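Local structure of cytolethal distending toxin subunit B (Escherichia coli, 2F1N) at residues R127-L133 against T145-M151. The protein nicks DNA as the endonuclease subunit of a tripartite toxin, very probably damaging the DNA of intoxicated cells and so arresting their cell cycle at G2/M. Residues are numbered along the deposited sequence; the frame is centred on the assembly and turned at random.
Sequences RQGGRPL and TAHAIAM
R131 lays its guanidinium over one face of the H147 imidazole, NH2 standing 3.3 Å above the middle of the ring and the two planes inclined by 29°. Bends at chi2 (71°) and chi3 (67°) fold the arginine chain back so that the same group also grips backbone: NE donates to H147 O at 2.9 Å, with the carbonyl near the guanidinium plane, while NH2 makes weak bonds to H147 O and A148 O. Water 2 joins NH2 to A150 N, and water 3 bridges P132 O, just before strand 133-138, and H147 N, at the end of strand 141-147.

Beyond the arginine, I149 reaches back to the type II turn R127-G130, its CD1 resting 3.6 Å from G130 CA. The extended first part of R127 passes this methyl with CD, and its NH1, hydrogen-bonded to N153 O, meets M151 SD edge-on at 3.7 Å. At the other end L133 CD2 touches A146 CB at 3.7 Å, beside helix 156-168.

The contact thus ties the loop before strand 133-138 to the chain leaving strand 141-147 in this DNase I-like fold. Stacking and hydrogen bonding together restrain rotation of the R131 guanidinium and set its plane against the imidazole.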
loop_
_atom_site.group_PDB
_atom_site.type_symbol
_atom_site.label_atom_id
_atom_site.label_comp_id
_atom_site.label_asym_id
_atom_site.label_seq_id
_atom_site.Cartn_x
_atom_site.Cartn_y
_atom_site.Cartn_z
ATOM N N ARG A 127 4.380 -12.898 11.486
ATOM C CA ARG A 127 5.097 -14.171 11.359
ATOM C C ARG A 127 6.599 -13.875 11.347
ATOM O O ARG A 127 7.040 -12.854 10.803
ATOM C CB ARG A 127 4.672 -14.845 10.033
ATOM C CG ARG A 127 5.146 -16.268 9.805
ATOM C CD ARG A 127 4.584 -16.902 8.556
ATOM N NE ARG A 127 3.143 -17.156 8.694
ATOM C CZ ARG A 127 2.457 -18.023 7.960
ATOM N NH1 ARG A 127 3.061 -18.743 7.023
ATOM N NH2 ARG A 127 1.167 -18.183 8.169
ATOM N N GLN A 128 7.398 -14.766 11.936
ATOM C CA GLN A 128 8.841 -14.640 11.801
ATOM C C GLN A 128 9.258 -14.616 10.345
ATOM O O GLN A 128 8.833 -15.453 9.544
ATOM C CB GLN A 128 9.562 -15.771 12.529
ATOM C CG GLN A 128 10.447 -15.262 13.651
ATOM C CD GLN A 128 11.223 -16.390 14.310
ATOM O OE1 GLN A 128 12.399 -16.603 13.991
ATOM N NE2 GLN A 128 10.570 -17.128 15.212
ATOM N N GLY A 129 10.065 -13.618 10.012
ATOM C CA GLY A 129 10.465 -13.367 8.636
ATOM C C GLY A 129 9.460 -12.607 7.775
ATOM O O GLY A 129 9.709 -12.374 6.591
ATOM N N GLY A 130 8.325 -12.231 8.358
ATOM C CA GLY A 130 7.340 -11.431 7.638
ATOM C C GLY A 130 7.713 -9.954 7.722
ATOM O O GLY A 130 8.587 -9.579 8.512
ATOM N N ARG A 131 7.025 -9.124 6.931
ATOM C CA ARG A 131 7.196 -7.675 6.925
ATOM C C ARG A 131 6.148 -7.078 7.882
ATOM O O ARG A 131 5.156 -7.727 8.171
ATOM C CB ARG A 131 6.916 -7.139 5.506
ATOM C CG ARG A 131 8.165 -6.907 4.702
ATOM C CD ARG A 131 8.790 -8.169 4.320
ATOM N NE ARG A 131 7.999 -8.974 3.356
ATOM C CZ ARG A 131 8.492 -10.036 2.679
ATOM N NH1 ARG A 131 9.758 -10.463 2.882
ATOM N NH2 ARG A 131 7.731 -10.685 1.808
ATOM N N PRO A 132 6.390 -5.868 8.376
ATOM C CA PRO A 132 5.372 -5.122 9.136
ATOM C C PRO A 132 4.290 -4.620 8.212
ATOM O O PRO A 132 4.369 -4.796 6.992
ATOM C CB PRO A 132 6.173 -3.929 9.718
ATOM C CG PRO A 132 7.224 -3.654 8.668
ATOM C CD PRO A 132 7.598 -5.049 8.126
ATOM N N LEU A 133 3.253 -4.006 8.799
ATOM C CA LEU A 133 2.248 -3.234 8.058
ATOM C C LEU A 133 2.480 -1.749 8.266
ATOM O O LEU A 133 2.579 -1.333 9.375
ATOM C CB LEU A 133 0.845 -3.596 8.580
ATOM C CG LEU A 133 0.434 -4.963 8.020
ATOM C CD1 LEU A 133 -0.740 -5.551 8.813
ATOM C CD2 LEU A 133 0.097 -4.883 6.527
ATOM N N THR A 145 0.298 -0.339 3.141
ATOM C CA THR A 145 1.056 -1.182 2.214
ATOM C C THR A 145 1.493 -2.518 2.866
ATOM O O THR A 145 1.888 -2.539 4.024
ATOM C CB THR A 145 2.252 -0.384 1.644
ATOM O OG1 THR A 145 2.999 -1.237 0.727
ATOM C CG2 THR A 145 3.277 0.031 2.772
ATOM N N ALA A 146 1.348 -3.624 2.128
ATOM C CA ALA A 146 1.626 -4.967 2.678
ATOM C C ALA A 146 2.455 -5.780 1.708
ATOM O O ALA A 146 2.329 -5.634 0.468
ATOM C CB ALA A 146 0.368 -5.734 2.967
ATOM N N HIS A 147 3.338 -6.605 2.281
ATOM C CA HIS A 147 4.099 -7.506 1.430
ATOM C C HIS A 147 4.212 -8.855 2.126
ATOM O O HIS A 147 5.114 -9.082 2.940
ATOM C CB HIS A 147 5.477 -6.935 1.137
ATOM C CG HIS A 147 6.274 -7.801 0.204
ATOM N ND1 HIS A 147 7.633 -7.629 0.030
ATOM C CD2 HIS A 147 5.906 -8.847 -0.585
ATOM C CE1 HIS A 147 8.073 -8.537 -0.833
ATOM N NE2 HIS A 147 7.048 -9.294 -1.220
ATOM N N ALA A 148 3.297 -9.764 1.798
ATOM C CA ALA A 148 3.241 -11.070 2.444
ATOM C C ALA A 148 4.386 -11.924 1.938
ATOM O O ALA A 148 4.929 -11.627 0.895
ATOM C CB ALA A 148 1.880 -11.742 2.147
ATOM N N ILE A 149 4.736 -12.974 2.691
ATOM C CA ILE A 149 5.912 -13.793 2.362
ATOM C C ILE A 149 5.622 -14.642 1.153
ATOM O O ILE A 149 4.503 -15.158 1.003
ATOM C CB ILE A 149 6.266 -14.680 3.553
ATOM C CG1 ILE A 149 6.643 -13.831 4.771
ATOM C CG2 ILE A 149 7.478 -15.667 3.154
ATOM C CD1 ILE A 149 6.552 -14.643 6.095
ATOM N N ALA A 150 6.623 -14.789 0.268
ATOM C CA ALA A 150 6.427 -15.658 -0.879
ATOM C C ALA A 150 6.743 -17.081 -0.409
ATOM O O ALA A 150 7.888 -17.561 -0.442
ATOM C CB ALA A 150 7.323 -15.234 -2.064
ATOM N N MET A 151 5.725 -17.733 0.105
ATOM C CA MET A 151 5.864 -19.108 0.611
ATOM C C MET A 151 4.505 -19.726 0.521
ATOM O O MET A 151 3.501 -19.022 0.388
ATOM C CB MET A 151 6.332 -19.141 2.082
ATOM C CG MET A 151 5.296 -18.656 3.101
ATOM S SD MET A 151 5.955 -18.453 4.723
ATOM C CE MET A 151 5.945 -20.243 5.236
HETATM O O HOH W 1 4.802 -10.083 5.454
HETATM O O HOH W 2 8.860 -13.008 0.322
HETATM O O HOH W 3 3.490 -6.853 5.151
#